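Local coordinates for protein annexin B22 (Schistosoma mansoni, PDB 4MDU) that binds acidic phospholipid membranes in a calcium-dependent manner, aggregates liposomes when calcium is present and takes part in worm reproduction and host-parasite interaction, at residues D41-H46 / S80-D85; L138-M143 / R190-I195; L293-L298 / E332-K337. All blocks are in the same frame, centred on the assembly; numbering follows the deposited sequence.

Contact 1 (D41-H46 / S80-D85); sequences DAERLH and SLYKQD
H46 holds CG anti to the backbone N (chi1 -166°), which sends the imidazole toward helix 68-82, and Y82, with CG anti to its own carbonyl carbon (chi1 -57°), sends its phenol toward helix 38-48, where the two rings overlap. Their centroids are 3.6 Å apart and the planes only 3° from parallel, a face-to-face stack with little offset. H46 CD2 lies over the middle of the phenol and Y82 CE1 over the middle of the imidazole; H46 NE2 comes to 3.3 Å from Y82 CD1, while H46 CG lies 3.4 Å from Y82 CZ. L81 CB rests on the opposite face of the tyrosine, toward its rim, so the phenol is held between it and the histidine. Within the first annexin repeat this joins helix 38-48 to the C-terminal end of helix 68-82, at the molecular surface. K83 then leaves the helix with positive phi, and D85, at the N-cap of helix 86-93, makes a weak side-chain bond to D88 N. The side chain of H46 is about 6 Å from that of M49, a ligand of the first calcium site. The phenol hydroxyl reaches past the stack to helix 38-48, where Y82 OH meets E43 CA at 3.3 Å, near the plane of the ring, and E43 CG at 3.4 Å. Beside the rings, A42 CB touches L81 CD2 at 4.3 Å. On another side of helix 38-48, R44 NH1 bridges to D41 OD1 at 3.1 Å, and D41 OD2 pairs with R66.

Contact 2 (L138-M143 / R190-I195); sequences LWNDEM and RDDIPI
The start of helix 140-156, in the second annexin repeat, is tied here to the linker that leaves this repeat after helix 177-187. N140 grips the linker backbone at both ends of one residue: its OD1 accepts from R190 N at 2.9 Å, on a lone pair in the carbonyl plane, and its ND2 donates to R190 O at 2.6 Å. The same ND2 also faces the carboxylate of D192, nearly square to the amide, through two weak bonds. Next to it, W139 uses both its edge and a face. W139 NE1 donates to D191 O at 2.8 Å, with the oxygen only 1° out of the indole plane. Over the six-membered ring lies R190: its CD stands above the centre in a CH-pi contact, and the bend at chi3 (86°) lays the guanidinium flat on the indole, the planes 19° apart. R190 NH1 then reaches L138 O at 3.0 Å in a weak bond, while NE is held by C242 O. At the helix start E142 OE1 accepts from W139 N at 2.9 Å, and E142 also binds R13, S14 and H17 of the N-terminal region. The R190 side chain touches L185 of helix 177-187, D191 bonds R244 through its carboxylate and N243 through its backbone, and W139 packs on P246 of helix 246-260, so the contact lies where the second repeat meets the third.

Contact 3 (L293-L298 / E332-K337); sequences LIAEWL and ESIYGK
Y335 brings the edge of its ring to helix 290-301, with OH 3.4 Å from E296 CA, close to the ring plane, and 3.5 Å from E296 CG. The glutamate crosses the phenol at about a right angle, its carboxylate plane 89° from the ring. Alongside, I334 CD1 meets A295 CB at 4.2 Å, and Y335 CE2 passes A295 O at 3.9 Å. I334 CG2, from the same helix, lies over the centre of one face of the ring, 3.6 Å above the plane. E296 keeps CG anti to its carbonyl carbon (chi1 -59°) and extends beyond it, which carries the carboxylate away from the hydroxyl, to R285 of helix 274-288, its salt-bridge partner. From outside the two segments, H299 stacks on the same ring and Y331 meets it at an angle. This is the fourth annexin repeat, where helix 290-301 packs against the end of helix 324-335; G336 leaves that helix with positive phi, and M302, which binds calcium, comes directly after helix 290-301. The contact is van der Waals, from A295 with I334 and from the backbone and CG of E296 with the phenol, while R285 meets the glutamate's charge outside the pair.

In the fold
Contacts 1 and 3 join equivalent elements in the first and fourth repeats, the helix leading to the calcium-binding loop and the end of the second helix after it. In both, a tyrosine hydroxyl lies against the backbone and CG of a glutamate, and an alanine meets an aliphatic residue. Contact 1 is at the surface, contact 3 partly buried; the tyrosine's histidine partner belongs to the segments in contact 1, and in contact 3 is H299, just beyond them. Contact 2 is buried and fixes a linker to a helix start through hydrogen bonds and an arginine-indole stack. It lies across the chain's centre from contact 3, their nearest atoms about 9 Å apart; contact 1 is farther from both.

Contact 1 (D41-H46 / S80-D85)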
loop_
_atom_site.group_PDB
_atom_site.type_symbol
_atom_site.label_atom_id
_atom_site.label_comp_id
_atom_site.label_asym_id
_atom_site.label_seq_id
_atom_site.Cartn_x
_atom_site.Cartn_y
_atom_site.Cartn_z
ATOM N N ASP B 41 30.996 -21.554 -21.777
ATOM C CA ASP B 41 30.421 -21.281 -20.465
ATOM C C ASP B 41 29.821 -22.540 -19.861
ATOM O O ASP B 41 30.002 -22.819 -18.673
ATOM C CB ASP B 41 29.374 -20.175 -20.560
ATOM C CG ASP B 41 30.000 -18.807 -20.628
ATOM O OD1 ASP B 41 31.098 -18.649 -20.058
ATOM O OD2 ASP B 41 29.404 -17.904 -21.241
ATOM N N ALA B 42 29.092 -23.284 -20.691
ATOM C CA ALA B 42 28.552 -24.581 -20.293
ATOM C C ALA B 42 29.648 -25.464 -19.701
ATOM O O ALA B 42 29.488 -26.012 -18.611
ATOM C CB ALA B 42 27.883 -25.281 -21.491
ATOM N N GLU B 43 30.755 -25.602 -20.431
ATOM C CA GLU B 43 31.877 -26.417 -19.975
ATOM C C GLU B 43 32.331 -25.949 -18.610
ATOM O O GLU B 43 32.456 -26.747 -17.685
ATOM C CB GLU B 43 33.059 -26.344 -20.947
ATOM C CG GLU B 43 32.974 -27.295 -22.133
ATOM C CD GLU B 43 34.302 -27.435 -22.870
ATOM O OE1 GLU B 43 35.298 -26.818 -22.434
ATOM O OE2 GLU B 43 34.352 -28.167 -23.883
ATOM N N ARG B 44 32.575 -24.647 -18.492
ATOM C CA ARG B 44 33.061 -24.073 -17.241
ATOM C C ARG B 44 32.107 -24.315 -16.076
ATOM O O ARG B 44 32.542 -24.674 -14.975
ATOM C CB ARG B 44 33.366 -22.580 -17.397
ATOM C CG ARG B 44 34.553 -22.304 -18.299
ATOM C CD ARG B 44 34.982 -20.846 -18.241
ATOM N NE ARG B 44 35.780 -20.461 -19.405
ATOM C CZ ARG B 44 35.292 -19.821 -20.464
ATOM N NH1 ARG B 44 34.006 -19.488 -20.508
ATOM N NH2 ARG B 44 36.091 -19.510 -21.479
ATOM N N LEU B 45 30.812 -24.126 -16.311
ATOM C CA LEU B 45 29.834 -24.426 -15.277
ATOM C C LEU B 45 29.952 -25.894 -14.907
ATOM O O LEU B 45 30.001 -26.253 -13.729
ATOM C CB LEU B 45 28.417 -24.090 -15.736
ATOM C CG LEU B 45 28.148 -22.584 -15.865
ATOM C CD1 LEU B 45 26.827 -22.292 -16.580
ATOM C CD2 LEU B 45 28.211 -21.910 -14.489
ATOM N N HIS B 46 30.027 -26.742 -15.924
ATOM C CA HIS B 46 30.108 -28.175 -15.688
ATOM C C HIS B 46 31.286 -28.539 -14.776
ATOM O O HIS B 46 31.122 -29.265 -13.791
ATOM C CB HIS B 46 30.206 -28.918 -17.014
ATOM C CG HIS B 46 29.959 -30.385 -16.895
ATOM N ND1 HIS B 46 30.979 -31.310 -16.857
ATOM C CD2 HIS B 46 28.806 -31.088 -16.794
ATOM C CE1 HIS B 46 30.465 -32.521 -16.746
ATOM N NE2 HIS B 46 29.148 -32.415 -16.705
ATOM N N SER B 80 22.439 -30.189 -24.512
ATOM C CA SER B 80 22.930 -30.996 -25.618
ATOM C C SER B 80 24.282 -31.619 -25.288
ATOM O O SER B 80 24.590 -32.730 -25.725
ATOM C CB SER B 80 23.076 -30.133 -26.863
ATOM O OG SER B 80 24.168 -29.249 -26.713
ATOM N N LEU B 81 25.078 -30.893 -24.511
ATOM C CA LEU B 81 26.449 -31.288 -24.213
ATOM C C LEU B 81 26.571 -32.371 -23.149
ATOM O O LEU B 81 27.477 -33.198 -23.207
ATOM C CB LEU B 81 27.263 -30.072 -23.775
ATOM C CG LEU B 81 28.461 -29.691 -24.642
ATOM C CD1 LEU B 81 28.029 -29.507 -26.098
ATOM C CD2 LEU B 81 29.128 -28.426 -24.098
ATOM N N TYR B 82 25.675 -32.371 -22.169
ATOM C CA TYR B 82 25.837 -33.289 -21.050
ATOM C C TYR B 82 24.601 -34.120 -20.759
ATOM O O TYR B 82 24.503 -34.737 -19.701
ATOM C CB TYR B 82 26.252 -32.522 -19.796
ATOM C CG TYR B 82 27.522 -31.721 -19.976
ATOM C CD1 TYR B 82 28.756 -32.353 -20.030
ATOM C CD2 TYR B 82 27.489 -30.334 -20.093
ATOM C CE1 TYR B 82 29.921 -31.635 -20.194
ATOM C CE2 TYR B 82 28.655 -29.605 -20.259
ATOM C CZ TYR B 82 29.869 -30.265 -20.306
ATOM O OH TYR B 82 31.039 -29.563 -20.468
ATOM N N LYS B 83 23.664 -34.143 -21.697
ATOM C CA LYS B 83 22.416 -34.865 -21.491
ATOM C C LYS B 83 21.871 -34.575 -20.096
ATOM O O LYS B 83 21.083 -35.346 -19.549
ATOM N N GLN B 84 22.301 -33.457 -19.523
ATOM C CA GLN B 84 21.869 -33.067 -18.195
ATOM C C GLN B 84 21.270 -31.664 -18.226
ATOM O O GLN B 84 21.625 -30.836 -19.065
ATOM C CB GLN B 84 23.031 -33.155 -17.200
ATOM N N ASP B 85 20.356 -31.413 -17.299
ATOM C CA ASP B 85 19.631 -30.152 -17.226
ATOM C C ASP B 85 20.309 -29.163 -16.269
ATOM O O ASP B 85 20.380 -29.423 -15.074
ATOM C CB ASP B 85 18.220 -30.433 -16.737
ATOM C CG ASP B 85 17.269 -29.323 -17.062
ATOM O OD1 ASP B 85 16.786 -29.289 -18.219
ATOM O OD2 ASP B 85 17.006 -28.495 -16.161
#

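Contact 2 (L138-M143 / R190-I195)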
loop_
_atom_site.group_PDB
_atom_site.type_symbol
_atom_site.label_atom_id
_atom_site.label_comp_id
_atom_site.label_asym_id
_atom_site.label_seq_id
_atom_site.Cartn_x
_atom_site.Cartn_y
_atom_site.Cartn_z
ATOM N N LEU B 138 6.564 -4.114 -18.285
ATOM C CA LEU B 138 6.429 -4.962 -19.469
ATOM C C LEU B 138 5.728 -4.241 -20.604
ATOM O O LEU B 138 4.615 -3.731 -20.435
ATOM C CB LEU B 138 5.663 -6.251 -19.144
ATOM C CG LEU B 138 6.315 -7.172 -18.107
ATOM C CD1 LEU B 138 5.339 -8.255 -17.665
ATOM C CD2 LEU B 138 7.605 -7.784 -18.660
ATOM N N TRP B 139 6.358 -4.214 -21.770
ATOM C CA TRP B 139 5.636 -3.730 -22.941
ATOM C C TRP B 139 4.878 -4.876 -23.625
ATOM O O TRP B 139 4.917 -6.025 -23.170
ATOM C CB TRP B 139 6.536 -2.953 -23.907
ATOM C CG TRP B 139 5.809 -1.760 -24.451
ATOM C CD1 TRP B 139 5.292 -1.611 -25.716
ATOM C CD2 TRP B 139 5.464 -0.561 -23.732
ATOM N NE1 TRP B 139 4.673 -0.388 -25.825
ATOM C CE2 TRP B 139 4.756 0.271 -24.622
ATOM C CE3 TRP B 139 5.700 -0.105 -22.428
ATOM C CZ2 TRP B 139 4.288 1.533 -24.254
ATOM C CZ3 TRP B 139 5.229 1.153 -22.064
ATOM C CH2 TRP B 139 4.529 1.954 -22.976
ATOM N N ASN B 140 4.175 -4.556 -24.703
ATOM C CA ASN B 140 3.193 -5.470 -25.274
ATOM C C ASN B 140 3.660 -6.910 -25.496
ATOM O O ASN B 140 3.025 -7.862 -25.026
ATOM C CB ASN B 140 2.599 -4.878 -26.565
ATOM C CG ASN B 140 1.756 -3.644 -26.298
ATOM O OD1 ASN B 140 1.248 -3.458 -25.184
ATOM N ND2 ASN B 140 1.610 -2.784 -27.311
ATOM N N ASP B 141 4.748 -7.066 -26.236
ATOM C CA ASP B 141 5.265 -8.385 -26.567
ATOM C C ASP B 141 5.799 -9.138 -25.346
ATOM O O ASP B 141 5.662 -10.357 -25.243
ATOM C CB ASP B 141 6.345 -8.255 -27.631
ATOM C CG ASP B 141 5.762 -7.867 -28.982
ATOM O OD1 ASP B 141 4.614 -8.258 -29.232
ATOM O OD2 ASP B 141 6.426 -7.178 -29.774
ATOM N N GLU B 142 6.408 -8.403 -24.424
ATOM C CA GLU B 142 6.921 -8.997 -23.196
ATOM C C GLU B 142 5.758 -9.506 -22.375
ATOM O O GLU B 142 5.797 -10.618 -21.852
ATOM C CB GLU B 142 7.741 -7.957 -22.430
ATOM C CG GLU B 142 8.944 -7.507 -23.261
ATOM C CD GLU B 142 9.639 -6.262 -22.729
ATOM O OE1 GLU B 142 8.958 -5.388 -22.152
ATOM O OE2 GLU B 142 10.877 -6.155 -22.905
ATOM N N MET B 143 4.706 -8.696 -22.308
ATOM C CA MET B 143 3.527 -9.021 -21.523
ATOM C C MET B 143 2.897 -10.318 -22.014
ATOM O O MET B 143 2.504 -11.175 -21.200
ATOM C CB MET B 143 2.516 -7.863 -21.588
ATOM C CG MET B 143 1.262 -8.086 -20.780
ATOM S SD MET B 143 1.506 -7.901 -19.000
ATOM C CE MET B 143 0.487 -9.240 -18.424
ATOM N N ARG B 190 -0.753 -1.382 -25.526
ATOM C CA ARG B 190 -0.175 -0.052 -25.355
ATOM C C ARG B 190 0.349 0.415 -26.717
ATOM O O ARG B 190 0.597 -0.413 -27.598
ATOM C CB ARG B 190 0.945 -0.093 -24.307
ATOM C CG ARG B 190 0.546 -0.821 -23.028
ATOM C CD ARG B 190 1.723 -1.112 -22.085
ATOM N NE ARG B 190 1.954 0.030 -21.224
ATOM C CZ ARG B 190 2.772 0.066 -20.179
ATOM N NH1 ARG B 190 3.472 -1.004 -19.788
ATOM N NH2 ARG B 190 2.860 1.200 -19.510
ATOM N N ASP B 191 0.505 1.724 -26.908
ATOM C CA ASP B 191 1.068 2.215 -28.160
ATOM C C ASP B 191 2.418 1.596 -28.407
ATOM O O ASP B 191 3.197 1.395 -27.478
ATOM C CB ASP B 191 1.237 3.730 -28.158
ATOM C CG ASP B 191 -0.068 4.465 -27.968
ATOM O OD1 ASP B 191 -1.148 3.836 -28.095
ATOM O OD2 ASP B 191 -0.003 5.675 -27.670
ATOM N N ASP B 192 2.702 1.328 -29.671
ATOM C CA ASP B 192 3.974 0.756 -30.079
ATOM C C ASP B 192 4.810 1.746 -30.880
ATOM O O ASP B 192 4.306 2.734 -31.408
ATOM C CB ASP B 192 3.739 -0.504 -30.930
ATOM C CG ASP B 192 3.380 -1.714 -30.095
ATOM O OD1 ASP B 192 4.146 -2.040 -29.148
ATOM O OD2 ASP B 192 2.328 -2.335 -30.387
ATOM N N ILE B 193 6.096 1.461 -30.965
ATOM C CA ILE B 193 6.991 2.133 -31.884
ATOM C C ILE B 193 7.780 1.037 -32.565
ATOM O O ILE B 193 8.383 0.187 -31.905
ATOM C CB ILE B 193 7.974 3.061 -31.169
ATOM C CG1 ILE B 193 7.228 4.182 -30.434
ATOM C CG2 ILE B 193 8.984 3.630 -32.171
ATOM C CD1 ILE B 193 8.049 4.831 -29.295
ATOM N N PRO B 194 7.763 1.033 -33.896
ATOM C CA PRO B 194 8.444 -0.052 -34.606
ATOM C C PRO B 194 9.951 -0.008 -34.377
ATOM O O PRO B 194 10.558 1.068 -34.297
ATOM C CB PRO B 194 8.085 0.205 -36.069
ATOM C CG PRO B 194 7.667 1.632 -36.125
ATOM C CD PRO B 194 7.087 1.975 -34.800
ATOM N N ILE B 195 10.540 -1.187 -34.255
ATOM C CA ILE B 195 11.954 -1.317 -33.933
ATOM C C ILE B 195 12.846 -0.355 -34.705
ATOM O O ILE B 195 13.684 0.346 -34.125
ATOM C CB ILE B 195 12.437 -2.746 -34.169
ATOM C CG1 ILE B 195 11.993 -3.648 -33.009
ATOM C CG2 ILE B 195 13.940 -2.767 -34.299
ATOM C CD1 ILE B 195 12.562 -5.059 -33.060
HETATM O O HOH W 1 5.894 -4.695 -27.985
#

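Contact 3 (L293-L298 / E332-K337)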
loop_
_atom_site.group_PDB
_atom_site.type_symbol
_atom_site.label_atom_id
_atom_site.label_comp_id
_atom_site.label_asym_id
_atom_site.label_seq_id
_atom_site.Cartn_x
_atom_site.Cartn_y
_atom_site.Cartn_z
ATOM N N LEU B 293 12.631 6.216 -9.516
ATOM C CA LEU B 293 11.518 5.309 -9.226
ATOM C C LEU B 293 11.984 3.915 -8.838
ATOM O O LEU B 293 11.517 3.351 -7.858
ATOM C CB LEU B 293 10.569 5.174 -10.431
ATOM C CG LEU B 293 9.554 4.014 -10.291
ATOM C CD1 LEU B 293 8.444 4.345 -9.317
ATOM C CD2 LEU B 293 8.950 3.651 -11.647
ATOM N N ILE B 294 12.883 3.340 -9.626
ATOM C CA ILE B 294 13.332 1.991 -9.334
ATOM C C ILE B 294 14.357 1.997 -8.172
ATOM O O ILE B 294 14.474 1.022 -7.436
ATOM C CB ILE B 294 13.848 1.275 -10.592
ATOM C CG1 ILE B 294 12.770 1.310 -11.678
ATOM C CG2 ILE B 294 14.191 -0.184 -10.286
ATOM C CD1 ILE B 294 13.188 0.643 -12.963
ATOM N N ALA B 295 15.067 3.106 -7.986
ATOM C CA ALA B 295 15.988 3.194 -6.841
ATOM C C ALA B 295 15.172 3.109 -5.572
ATOM O O ALA B 295 15.561 2.430 -4.631
ATOM C CB ALA B 295 16.823 4.487 -6.870
ATOM N N GLU B 296 14.015 3.770 -5.566
ATOM C CA GLU B 296 13.113 3.718 -4.412
ATOM C C GLU B 296 12.501 2.335 -4.246
ATOM O O GLU B 296 12.348 1.846 -3.133
ATOM C CB GLU B 296 12.004 4.766 -4.531
ATOM C CG GLU B 296 12.531 6.171 -4.634
ATOM C CD GLU B 296 11.458 7.153 -5.032
ATOM O OE1 GLU B 296 10.263 6.811 -4.881
ATOM O OE2 GLU B 296 11.813 8.258 -5.502
ATOM N N TRP B 297 12.145 1.704 -5.357
ATOM C CA TRP B 297 11.644 0.341 -5.286
ATOM C C TRP B 297 12.676 -0.580 -4.640
ATOM O O TRP B 297 12.351 -1.392 -3.779
ATOM C CB TRP B 297 11.309 -0.186 -6.679
ATOM C CG TRP B 297 10.043 0.341 -7.267
ATOM C CD1 TRP B 297 9.163 1.218 -6.695
ATOM C CD2 TRP B 297 9.498 0.007 -8.556
ATOM N NE1 TRP B 297 8.114 1.467 -7.560
ATOM C CE2 TRP B 297 8.288 0.727 -8.700
ATOM C CE3 TRP B 297 9.923 -0.828 -9.601
ATOM C CZ2 TRP B 297 7.490 0.633 -9.842
ATOM C CZ3 TRP B 297 9.123 -0.935 -10.736
ATOM C CH2 TRP B 297 7.919 -0.200 -10.847
ATOM N N LEU B 298 13.916 -0.472 -5.096
ATOM C CA LEU B 298 14.990 -1.268 -4.533
ATOM C C LEU B 298 15.145 -0.987 -3.027
ATOM O O LEU B 298 15.216 -1.912 -2.221
ATOM C CB LEU B 298 16.281 -1.003 -5.308
ATOM C CG LEU B 298 16.335 -1.686 -6.678
ATOM C CD1 LEU B 298 17.408 -1.086 -7.569
ATOM C CD2 LEU B 298 16.570 -3.182 -6.484
ATOM N N GLU B 332 22.369 6.338 -5.047
ATOM C CA GLU B 332 23.323 7.000 -4.163
ATOM C C GLU B 332 23.025 8.492 -3.975
ATOM O O GLU B 332 23.214 9.032 -2.890
ATOM C CB GLU B 332 24.760 6.798 -4.630
ATOM C CG GLU B 332 25.725 7.581 -3.763
ATOM C CD GLU B 332 27.140 7.060 -3.802
ATOM O OE1 GLU B 332 27.562 6.544 -4.854
ATOM O OE2 GLU B 332 27.835 7.177 -2.769
ATOM N N SER B 333 22.575 9.148 -5.036
ATOM C CA SER B 333 22.110 10.527 -4.942
ATOM C C SER B 333 21.037 10.654 -3.882
ATOM O O SER B 333 21.059 11.565 -3.061
ATOM C CB SER B 333 21.501 10.987 -6.274
ATOM O OG SER B 333 22.499 11.225 -7.245
ATOM N N ILE B 334 20.089 9.731 -3.918
ATOM C CA ILE B 334 18.878 9.849 -3.128
ATOM C C ILE B 334 19.112 9.460 -1.687
ATOM O O ILE B 334 18.687 10.157 -0.774
ATOM C CB ILE B 334 17.784 8.934 -3.679
ATOM C CG1 ILE B 334 17.411 9.348 -5.101
ATOM C CG2 ILE B 334 16.564 8.949 -2.775
ATOM C CD1 ILE B 334 16.279 8.513 -5.689
ATOM N N TYR B 335 19.782 8.337 -1.482
ATOM C CA TYR B 335 19.917 7.799 -0.138
ATOM C C TYR B 335 21.265 8.046 0.559
ATOM O O TYR B 335 21.413 7.722 1.733
ATOM C CB TYR B 335 19.566 6.318 -0.144
ATOM C CG TYR B 335 18.133 6.070 -0.565
ATOM C CD1 TYR B 335 17.080 6.358 0.295
ATOM C CD2 TYR B 335 17.835 5.554 -1.818
ATOM C CE1 TYR B 335 15.770 6.138 -0.081
ATOM C CE2 TYR B 335 16.518 5.342 -2.205
ATOM C CZ TYR B 335 15.494 5.629 -1.326
ATOM O OH TYR B 335 14.183 5.399 -1.682
ATOM N N GLY B 336 22.233 8.607 -0.160
ATOM C CA GLY B 336 23.513 8.959 0.437
ATOM C C GLY B 336 24.417 7.769 0.683
ATOM O O GLY B 336 25.406 7.867 1.396
ATOM N N LYS B 337 24.080 6.648 0.065
ATOM C CA LYS B 337 24.806 5.395 0.229
ATOM C C LYS B 337 24.660 4.580 -1.062
ATOM O O LYS B 337 23.603 4.599 -1.685
ATOM C CB LYS B 337 24.217 4.635 1.414
ATOM C CG LYS B 337 24.567 3.169 1.491
ATOM C CD LYS B 337 24.028 2.601 2.790
ATOM C CE LYS B 337 24.484 1.175 3.034
ATOM N NZ LYS B 337 24.060 0.704 4.394
#